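RNA-dependent RNA Polymerase (Bombyx mori cytoplasmic polyhedrosis virus, PDB 6TZ0) catalyses RNA-templated RNA synthesis, transcribing the double-stranded viral genome into plus strands and probably making the complementary minus strands after core assembly. Local coordinates at residues 204-207 / 208-211; 231-234 / 235-239; 969-972 / 973-976; 927-930 / 931-935. One frame throughout, in Å; residues are numbered along the deposited sequence.

Contact 1: residues 204-207 / 208-211; sequences PTFV and YTCC
Thr-209 meets Thr-205 one turn back through both its backbone and its side chain. Its N donates to Thr-205 O at 3.0 Å, lying in the carbonyl plane. Its OG1, swung to the side of its own backbone N (chi1 -56°), also approaches Thr-205 O to 3.0 Å and is hydrogen-bonded to Asp-341 OD1. Two further backbone bonds follow, Cys-210 N to Phe-206 O and Cys-211 N to Val-207 O, each 2.9 Å. The hydroxyl of Tyr-208 bonds to Lys-139 N. The backbone bonds are the i to i+4 bonds of helix 206-218 in the N-terminal part of the polymerase. The side chains of Val-207 and Pro-204 are each about 9 Å from that of a residue that binds ATP in this protein, Arg-147 and Tyr-184 respectively. The two rings add van der Waals contacts. Phe-206 and Thr-209 point the same way, with Phe-206 CD1 3.9 Å from Thr-209 OG1. The Tyr-208 ring leans back along the chain, bringing its CD2 to 3.7 Å from Pro-204 O. Val-207 and Cys-211 turn to helix 145-160, Cys-210 to helix 224-237.

Contact 2: residues 231-234 / 235-239; sequences MNHF and LHCAK
Cys-237 lays its sulfur over one face of the His-233 imidazole, a sulfur-aromatic contact between positions i and i+4 in the C-terminal part of helix 224-237. SG stands 3.9 Å from the centroid of the His-233 ring and 21° off the ring normal, displaced toward the rim, so that the nearest ring atom is His-233 NE2, 3.7 Å from Cys-237 SG. Two torsions bring the groups together: His-233 CG is anti to its backbone N (chi1 -179°), which carries the ring outward from the helix, while SG of Cys-237 turns back beside its own N and so meets the ring face. The His-233 ring also stacks with Phe-311. His-236 extends much as His-233 does and stacks on Tyr-308.

Leu-235 sits on another side of the helix. Its CG lies near Met-231 O of the preceding turn, and its side chain reaches Phe-206 of helix 206-218. Asn-232 is held from outside the helix: its OD1 bonds to Tyr-170 OH and Thr-70 N, and its ND2 to Thr-68 O, which fixes the rotation of the amide.

Beneath these side chains run the regular backbone bonds Leu-235 N to Met-231 O, His-236 N to Asn-232 O and Cys-237 N to His-233 O. The next, from Ala-238 N to Phe-234 O, is 3.0 Å long and bent to 142°, and CB of Ala-238 rests 3.5 Å from the same Phe-234 O.

Contact 3: residues 969-972 / 973-976; sequences YGYG and LQEK
Glu-975 runs alongside Gly-972, the N-cap of helix 973-979. Its CB lies 3.3 Å from Gly-972 O. CG, placed beside the residue's own backbone N, passes 3.9 Å from Gly-972 CA. Beyond it the chain runs extended: CD is 4.2 Å and OE1 4.0 Å from that same Gly-972 CA, so the carboxylate lies next to the bare glycine at the start of the helix. The side chain also touches Asn-965 and Asp-966.

Gly-972 has a positive phi of 87°, readily adopted by a residue without a beta carbon. With its psi of -50° this makes a classic gamma-turn, closed by a weak bond from Leu-973 N to Tyr-971 O. Its own carbonyl accepts from Lys-976 N and so begins the helical hydrogen bonding. Next to the turn, Tyr-971 and Gln-974 lie side by side, ring and amide planes 42° apart, with Gln-974 CD 3.6 Å from Tyr-971 CD1.

As N-cap, glycine offers no side-chain acceptor to the first helical N-H groups. Separately, the negative charge of Glu-975 in the first turn is probably favourable toward the positive end of the helix dipole, though nearby Asp-966 may offset part of that gain.

Contact 4: residues 927-930 / 931-935; sequences PVKV and NELAT
The first turns of helix 927-937 start at Pro-927, whose carbonyl O accepts from Asn-931 N at 2.9 Å. Proline, lacking an N-H, fits a first helical turn, where no such donor is needed. Matching bonds run from Glu-932 N to Val-928 O, Leu-933 N to Lys-929 O and Ala-934 N to Val-930 O. Lys-929 and Glu-932 cross obliquely: the lysine chain bends at chi2 (61°) and chi3 (68°), bringing NZ to 3.8 Å from Glu-932 OE1, a long salt bridge that is probably weak. Leu-933 CG lies 4.3 Å from Lys-929 CD, a loose nonpolar contact.

Asn-931 O is gripped twice by Thr-935, through N at 2.9 Å and through OG1 at 2.6 Å, from opposite faces of the carbonyl plane. This pins the threonine hydroxyl to the helix backbone. Glu-932 and Leu-933 also pack on Asn-64 of a neighbouring chain, viral structural protein 4, so the helix contributes to the contact with that protein. Within the polymerase, Val-930, Asn-931 and Ala-934 face helix 973-979, while Leu-933 turns to helix 449-455.

Each contact is local, within one unbroken run of chain, so none encloses a long loop and none nest or cross. From the N terminus the order is contact 1, contact 2, contact 4, contact 3. Contacts 1 and 2 lie on consecutive helices, 206-218 and 224-237, which pack together in the N-terminal region, with Phe-206 CZ 3.5 Å from Ala-238 CB. Contacts 4 and 3 form a second pair in the C-terminal region, where helix 927-937 meets the start of helix 973-979 and Gln-974 CG lies 3.6 Å from Ala-934 CB. The pairs are far apart: contacts 1 and 3 have centres about 47 Å apart, on opposite sides of the chain's centre.

Contact 1: residues 204-207 / 208-211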
loop_
_atom_site.group_PDB
_atom_site.type_symbol
_atom_site.label_atom_id
_atom_site.label_comp_id
_atom_site.label_asym_id
_atom_site.label_seq_id
_atom_site.Cartn_x
_atom_site.Cartn_y
_atom_site.Cartn_z
ATOM N N PRO A 204 27.793 5.419 14.537
ATOM C CA PRO A 204 27.005 6.597 14.110
ATOM C C PRO A 204 25.506 6.542 14.380
ATOM O O PRO A 204 24.825 7.547 14.153
ATOM C CB PRO A 204 27.296 6.683 12.608
ATOM C CG PRO A 204 28.602 6.111 12.466
ATOM C CD PRO A 204 28.664 4.983 13.425
ATOM N N THR A 205 24.955 5.415 14.835
ATOM C CA THR A 205 23.541 5.405 15.202
ATOM C C THR A 205 23.340 5.889 16.631
ATOM O O THR A 205 22.226 6.258 17.027
ATOM C CB THR A 205 22.954 4.008 15.030
ATOM O OG1 THR A 205 23.656 3.091 15.874
ATOM C CG2 THR A 205 23.073 3.557 13.592
ATOM N N PHE A 206 24.407 5.908 17.424
ATOM C CA PHE A 206 24.256 6.296 18.817
ATOM C C PHE A 206 24.163 7.792 19.007
ATOM O O PHE A 206 23.744 8.230 20.079
ATOM C CB PHE A 206 25.381 5.722 19.647
ATOM C CG PHE A 206 25.212 4.288 19.890
ATOM C CD1 PHE A 206 24.332 3.856 20.864
ATOM C CD2 PHE A 206 25.866 3.365 19.113
ATOM C CE1 PHE A 206 24.135 2.530 21.075
ATOM C CE2 PHE A 206 25.675 2.035 19.324
ATOM C CZ PHE A 206 24.806 1.624 20.306
ATOM N N VAL A 207 24.500 8.579 17.990
ATOM C CA VAL A 207 24.160 9.995 18.017
ATOM C C VAL A 207 22.647 10.160 18.041
ATOM O O VAL A 207 22.099 10.920 18.849
ATOM C CB VAL A 207 24.796 10.710 16.815
ATOM C CG1 VAL A 207 24.447 12.187 16.816
ATOM C CG2 VAL A 207 26.289 10.509 16.827
ATOM N N TYR A 208 21.948 9.388 17.206
ATOM C CA TYR A 208 20.494 9.431 17.178
ATOM C C TYR A 208 19.896 8.807 18.430
ATOM O O TYR A 208 18.846 9.253 18.906
ATOM C CB TYR A 208 19.975 8.715 15.936
ATOM C CG TYR A 208 20.513 9.247 14.629
ATOM C CD1 TYR A 208 20.194 10.525 14.200
ATOM C CD2 TYR A 208 21.269 8.442 13.789
ATOM C CE1 TYR A 208 20.669 11.012 13.005
ATOM C CE2 TYR A 208 21.737 8.918 12.582
ATOM C CZ TYR A 208 21.432 10.203 12.195
ATOM O OH TYR A 208 21.885 10.696 10.998
ATOM N N THR A 209 20.556 7.783 18.973
ATOM C CA THR A 209 20.116 7.181 20.231
ATOM C C THR A 209 20.215 8.171 21.390
ATOM O O THR A 209 19.288 8.277 22.204
ATOM C CB THR A 209 20.945 5.932 20.521
ATOM O OG1 THR A 209 20.855 5.035 19.408
ATOM C CG2 THR A 209 20.443 5.224 21.758
ATOM N N CYS A 210 21.328 8.909 21.473
ATOM C CA CYS A 210 21.472 9.960 22.473
ATOM C C CYS A 210 20.475 11.090 22.260
ATOM O O CYS A 210 19.984 11.663 23.240
ATOM C CB CYS A 210 22.897 10.515 22.462
ATOM S SG CYS A 210 24.168 9.406 23.087
ATOM N N CYS A 211 20.156 11.411 21.000
ATOM C CA CYS A 211 19.119 12.406 20.725
ATOM C C CYS A 211 17.753 11.947 21.225
ATOM O O CYS A 211 16.993 12.743 21.789
ATOM C CB CYS A 211 19.058 12.721 19.233
ATOM S SG CYS A 211 20.421 13.697 18.590
#

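Contact 2: residues 231-234 / 235-239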
loop_
_atom_site.group_PDB
_atom_site.type_symbol
_atom_site.label_atom_id
_atom_site.label_comp_id
_atom_site.label_asym_id
_atom_site.label_seq_id
_atom_site.Cartn_x
_atom_site.Cartn_y
_atom_site.Cartn_z
ATOM N N MET A 231 20.661 3.975 28.479
ATOM C CA MET A 231 21.876 3.938 27.664
ATOM C C MET A 231 22.703 2.683 27.923
ATOM O O MET A 231 23.314 2.139 26.991
ATOM C CB MET A 231 22.713 5.190 27.907
ATOM C CG MET A 231 22.103 6.460 27.358
ATOM S SD MET A 231 21.829 6.372 25.583
ATOM C CE MET A 231 23.503 6.288 24.969
ATOM N N ASN A 232 22.722 2.198 29.171
ATOM C CA ASN A 232 23.408 0.942 29.460
ATOM C C ASN A 232 22.738 -0.225 28.751
ATOM O O ASN A 232 23.421 -1.111 28.223
ATOM C CB ASN A 232 23.442 0.672 30.963
ATOM C CG ASN A 232 24.300 1.649 31.719
ATOM O OD1 ASN A 232 25.306 2.130 31.213
ATOM N ND2 ASN A 232 23.932 1.910 32.962
ATOM N N HIS A 233 21.401 -0.224 28.697
ATOM C CA HIS A 233 20.700 -1.293 27.993
ATOM C C HIS A 233 20.920 -1.219 26.483
ATOM O O HIS A 233 21.039 -2.258 25.822
ATOM C CB HIS A 233 19.211 -1.259 28.334
ATOM C CG HIS A 233 18.413 -2.339 27.671
ATOM N ND1 HIS A 233 18.595 -3.676 27.955
ATOM C CD2 HIS A 233 17.408 -2.280 26.767
ATOM C CE1 HIS A 233 17.756 -4.395 27.233
ATOM N NE2 HIS A 233 17.020 -3.571 26.509
ATOM N N PHE A 234 20.992 -0.011 25.917
ATOM C CA PHE A 234 21.222 0.086 24.476
ATOM C C PHE A 234 22.631 -0.365 24.103
ATOM O O PHE A 234 22.819 -1.049 23.089
ATOM C CB PHE A 234 20.978 1.502 23.950
ATOM C CG PHE A 234 19.535 1.921 23.941
ATOM C CD1 PHE A 234 18.597 1.201 23.222
ATOM C CD2 PHE A 234 19.141 3.108 24.526
ATOM C CE1 PHE A 234 17.275 1.600 23.184
ATOM C CE2 PHE A 234 17.820 3.516 24.487
ATOM C CZ PHE A 234 16.890 2.762 23.811
ATOM N N LEU A 235 23.632 -0.028 24.923
ATOM C CA LEU A 235 24.983 -0.517 24.653
ATOM C C LEU A 235 25.101 -2.025 24.873
ATOM O O LEU A 235 25.854 -2.700 24.151
ATOM C CB LEU A 235 25.982 0.249 25.512
ATOM C CG LEU A 235 26.039 1.729 25.128
ATOM C CD1 LEU A 235 26.868 2.517 26.105
ATOM C CD2 LEU A 235 26.564 1.897 23.717
ATOM N N HIS A 236 24.344 -2.574 25.831
ATOM C CA HIS A 236 24.297 -4.024 25.992
ATOM C C HIS A 236 23.690 -4.709 24.777
ATOM O O HIS A 236 24.126 -5.794 24.384
ATOM C CB HIS A 236 23.504 -4.405 27.236
ATOM C CG HIS A 236 23.299 -5.878 27.371
ATOM N ND1 HIS A 236 24.299 -6.734 27.775
ATOM C CD2 HIS A 236 22.223 -6.656 27.107
ATOM C CE1 HIS A 236 23.843 -7.972 27.779
ATOM N NE2 HIS A 236 22.584 -7.952 27.381
ATOM N N CYS A 237 22.663 -4.104 24.184
ATOM C CA CYS A 237 22.093 -4.691 22.978
ATOM C C CYS A 237 23.031 -4.541 21.792
ATOM O O CYS A 237 23.031 -5.385 20.891
ATOM C CB CYS A 237 20.737 -4.063 22.671
ATOM S SG CYS A 237 19.475 -4.429 23.899
ATOM N N ALA A 238 23.846 -3.492 21.785
ATOM C CA ALA A 238 24.826 -3.288 20.726
ATOM C C ALA A 238 26.110 -4.079 20.920
ATOM O O ALA A 238 27.006 -3.964 20.079
ATOM C CB ALA A 238 25.181 -1.815 20.621
ATOM N N LYS A 239 26.225 -4.835 22.016
ATOM C CA LYS A 239 27.414 -5.648 22.277
ATOM C C LYS A 239 27.698 -6.661 21.163
ATOM O O LYS A 239 28.861 -6.916 20.836
ATOM C CB LYS A 239 27.247 -6.350 23.621
ATOM C CG LYS A 239 28.448 -7.100 24.113
ATOM C CD LYS A 239 28.157 -7.741 25.452
ATOM C CE LYS A 239 28.096 -6.689 26.539
ATOM N NZ LYS A 239 27.943 -7.290 27.888
#

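Contact 3: residues 969-972 / 973-976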
loop_
_atom_site.group_PDB
_atom_site.type_symbol
_atom_site.label_atom_id
_atom_site.label_comp_id
_atom_site.label_asym_id
_atom_site.label_seq_id
_atom_site.Cartn_x
_atom_site.Cartn_y
_atom_site.Cartn_z
ATOM N N TYR A 969 -12.197 22.002 -15.325
ATOM C CA TYR A 969 -12.209 20.555 -15.141
ATOM C C TYR A 969 -11.838 19.795 -16.406
ATOM O O TYR A 969 -11.306 18.684 -16.314
ATOM C CB TYR A 969 -13.584 20.103 -14.651
ATOM C CG TYR A 969 -13.703 18.617 -14.392
ATOM C CD1 TYR A 969 -13.128 18.039 -13.266
ATOM C CD2 TYR A 969 -14.389 17.792 -15.276
ATOM C CE1 TYR A 969 -13.238 16.684 -13.027
ATOM C CE2 TYR A 969 -14.503 16.439 -15.046
ATOM C CZ TYR A 969 -13.927 15.890 -13.920
ATOM O OH TYR A 969 -14.043 14.538 -13.694
ATOM N N GLY A 970 -12.126 20.354 -17.584
ATOM C CA GLY A 970 -11.678 19.730 -18.818
ATOM C C GLY A 970 -10.170 19.729 -18.958
ATOM O O GLY A 970 -9.602 18.849 -19.609
ATOM N N TYR A 971 -9.512 20.701 -18.346
ATOM C CA TYR A 971 -8.066 20.740 -18.202
ATOM C C TYR A 971 -7.698 20.012 -16.908
ATOM O O TYR A 971 -8.513 19.282 -16.340
ATOM C CB TYR A 971 -7.604 22.196 -18.235
ATOM C CG TYR A 971 -7.815 22.860 -19.571
ATOM C CD1 TYR A 971 -7.823 22.123 -20.746
ATOM C CD2 TYR A 971 -8.078 24.216 -19.650
ATOM C CE1 TYR A 971 -8.027 22.731 -21.964
ATOM C CE2 TYR A 971 -8.289 24.833 -20.866
ATOM C CZ TYR A 971 -8.268 24.083 -22.018
ATOM O OH TYR A 971 -8.482 24.687 -23.235
ATOM N N GLY A 972 -6.474 20.174 -16.431
ATOM C CA GLY A 972 -6.072 19.585 -15.164
ATOM C C GLY A 972 -5.563 18.172 -15.282
ATOM O O GLY A 972 -4.504 17.840 -14.744
ATOM N N LEU A 973 -6.317 17.316 -15.970
ATOM C CA LEU A 973 -5.777 16.028 -16.379
ATOM C C LEU A 973 -4.644 16.229 -17.381
ATOM O O LEU A 973 -3.627 15.519 -17.334
ATOM C CB LEU A 973 -6.905 15.172 -16.953
ATOM C CG LEU A 973 -6.675 13.689 -17.221
ATOM C CD1 LEU A 973 -6.353 12.975 -15.930
ATOM C CD2 LEU A 973 -7.914 13.088 -17.851
ATOM N N GLN A 974 -4.800 17.224 -18.269
ATOM C CA GLN A 974 -3.679 17.746 -19.049
ATOM C C GLN A 974 -2.557 18.225 -18.146
ATOM O O GLN A 974 -1.381 17.961 -18.418
ATOM C CB GLN A 974 -4.125 18.909 -19.937
ATOM C CG GLN A 974 -5.110 18.568 -21.020
ATOM C CD GLN A 974 -5.425 19.749 -21.911
ATOM O OE1 GLN A 974 -4.901 20.846 -21.720
ATOM N NE2 GLN A 974 -6.299 19.532 -22.886
ATOM N N GLU A 975 -2.901 18.930 -17.063
ATOM C CA GLU A 975 -1.879 19.435 -16.152
ATOM C C GLU A 975 -1.194 18.308 -15.399
ATOM O O GLU A 975 0.017 18.363 -15.176
ATOM C CB GLU A 975 -2.476 20.431 -15.162
ATOM C CG GLU A 975 -2.852 21.776 -15.743
ATOM C CD GLU A 975 -3.340 22.731 -14.673
ATOM O OE1 GLU A 975 -3.546 22.276 -13.529
ATOM O OE2 GLU A 975 -3.491 23.937 -14.962
ATOM N N LYS A 976 -1.944 17.275 -15.014
ATOM C CA LYS A 976 -1.354 16.155 -14.286
ATOM C C LYS A 976 -0.390 15.371 -15.169
ATOM O O LYS A 976 0.721 15.016 -14.735
ATOM C CB LYS A 976 -2.468 15.253 -13.758
ATOM C CG LYS A 976 -2.030 14.221 -12.745
ATOM C CD LYS A 976 -3.210 13.347 -12.347
ATOM C CE LYS A 976 -4.237 14.107 -11.523
ATOM N NZ LYS A 976 -3.741 14.447 -10.163
#

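Contact 4: residues 927-930 / 931-935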
loop_
_atom_site.group_PDB
_atom_site.type_symbol
_atom_site.label_atom_id
_atom_site.label_comp_id
_atom_site.label_asym_id
_atom_site.label_seq_id
_atom_site.Cartn_x
_atom_site.Cartn_y
_atom_site.Cartn_z
ATOM N N PRO A 927 3.806 19.766 -26.014
ATOM C CA PRO A 927 2.430 19.974 -25.531
ATOM C C PRO A 927 1.359 19.413 -26.452
ATOM O O PRO A 927 0.256 19.122 -25.973
ATOM C CB PRO A 927 2.326 21.498 -25.418
ATOM C CG PRO A 927 3.315 22.010 -26.394
ATOM C CD PRO A 927 4.454 21.038 -26.378
ATOM N N VAL A 928 1.650 19.261 -27.748
ATOM C CA VAL A 928 0.753 18.546 -28.652
ATOM C C VAL A 928 0.598 17.099 -28.203
ATOM O O VAL A 928 -0.513 16.549 -28.186
ATOM C CB VAL A 928 1.283 18.642 -30.096
ATOM C CG1 VAL A 928 0.410 17.851 -31.058
ATOM C CG2 VAL A 928 1.372 20.092 -30.529
ATOM N N LYS A 929 1.704 16.481 -27.781
ATOM C CA LYS A 929 1.661 15.141 -27.206
ATOM C C LYS A 929 0.890 15.112 -25.889
ATOM O O LYS A 929 0.203 14.126 -25.604
ATOM C CB LYS A 929 3.092 14.626 -27.019
ATOM C CG LYS A 929 3.214 13.224 -26.475
ATOM C CD LYS A 929 2.566 12.222 -27.410
ATOM C CE LYS A 929 3.338 12.100 -28.710
ATOM N NZ LYS A 929 2.733 11.076 -29.601
ATOM N N VAL A 930 0.953 16.191 -25.103
ATOM C CA VAL A 930 0.221 16.254 -23.839
ATOM C C VAL A 930 -1.281 16.289 -24.093
ATOM O O VAL A 930 -2.052 15.544 -23.465
ATOM C CB VAL A 930 0.679 17.471 -23.015
ATOM C CG1 VAL A 930 -0.155 17.612 -21.753
ATOM C CG2 VAL A 930 2.140 17.349 -22.661
ATOM N N ASN A 931 -1.712 17.147 -25.028
ATOM C CA ASN A 931 -3.122 17.208 -25.405
ATOM C C ASN A 931 -3.593 15.893 -26.001
ATOM O O ASN A 931 -4.719 15.462 -25.741
ATOM C CB ASN A 931 -3.369 18.341 -26.401
ATOM C CG ASN A 931 -3.156 19.708 -25.802
ATOM O OD1 ASN A 931 -2.277 20.454 -26.226
ATOM N ND2 ASN A 931 -3.963 20.048 -24.809
ATOM N N GLU A 932 -2.731 15.228 -26.775
ATOM C CA GLU A 932 -3.106 13.958 -27.382
ATOM C C GLU A 932 -3.285 12.864 -26.335
ATOM O O GLU A 932 -4.260 12.103 -26.393
ATOM C CB GLU A 932 -2.064 13.554 -28.420
ATOM C CG GLU A 932 -2.411 12.289 -29.166
ATOM C CD GLU A 932 -1.467 12.012 -30.306
ATOM O OE1 GLU A 932 -0.549 12.827 -30.530
ATOM O OE2 GLU A 932 -1.643 10.976 -30.980
ATOM N N LEU A 933 -2.383 12.800 -25.350
ATOM C CA LEU A 933 -2.502 11.798 -24.295
ATOM C C LEU A 933 -3.726 12.042 -23.422
ATOM O O LEU A 933 -4.439 11.094 -23.074
ATOM C CB LEU A 933 -1.241 11.767 -23.434
ATOM C CG LEU A 933 0.053 11.234 -24.043
ATOM C CD1 LEU A 933 1.171 11.376 -23.040
ATOM C CD2 LEU A 933 -0.087 9.795 -24.470
ATOM N N ALA A 934 -4.015 13.304 -23.096
ATOM C CA ALA A 934 -5.176 13.575 -22.250
ATOM C C ALA A 934 -6.488 13.374 -23.004
ATOM O O ALA A 934 -7.472 12.889 -22.427
ATOM C CB ALA A 934 -5.094 14.983 -21.685
ATOM N N THR A 935 -6.516 13.720 -24.295
ATOM C CA THR A 935 -7.694 13.485 -25.119
ATOM C C THR A 935 -7.966 11.996 -25.273
ATOM O O THR A 935 -9.124 11.563 -25.241
ATOM C CB THR A 935 -7.493 14.142 -26.486
ATOM O OG1 THR A 935 -7.209 15.533 -26.306
ATOM C CG2 THR A 935 -8.731 14.015 -27.348
#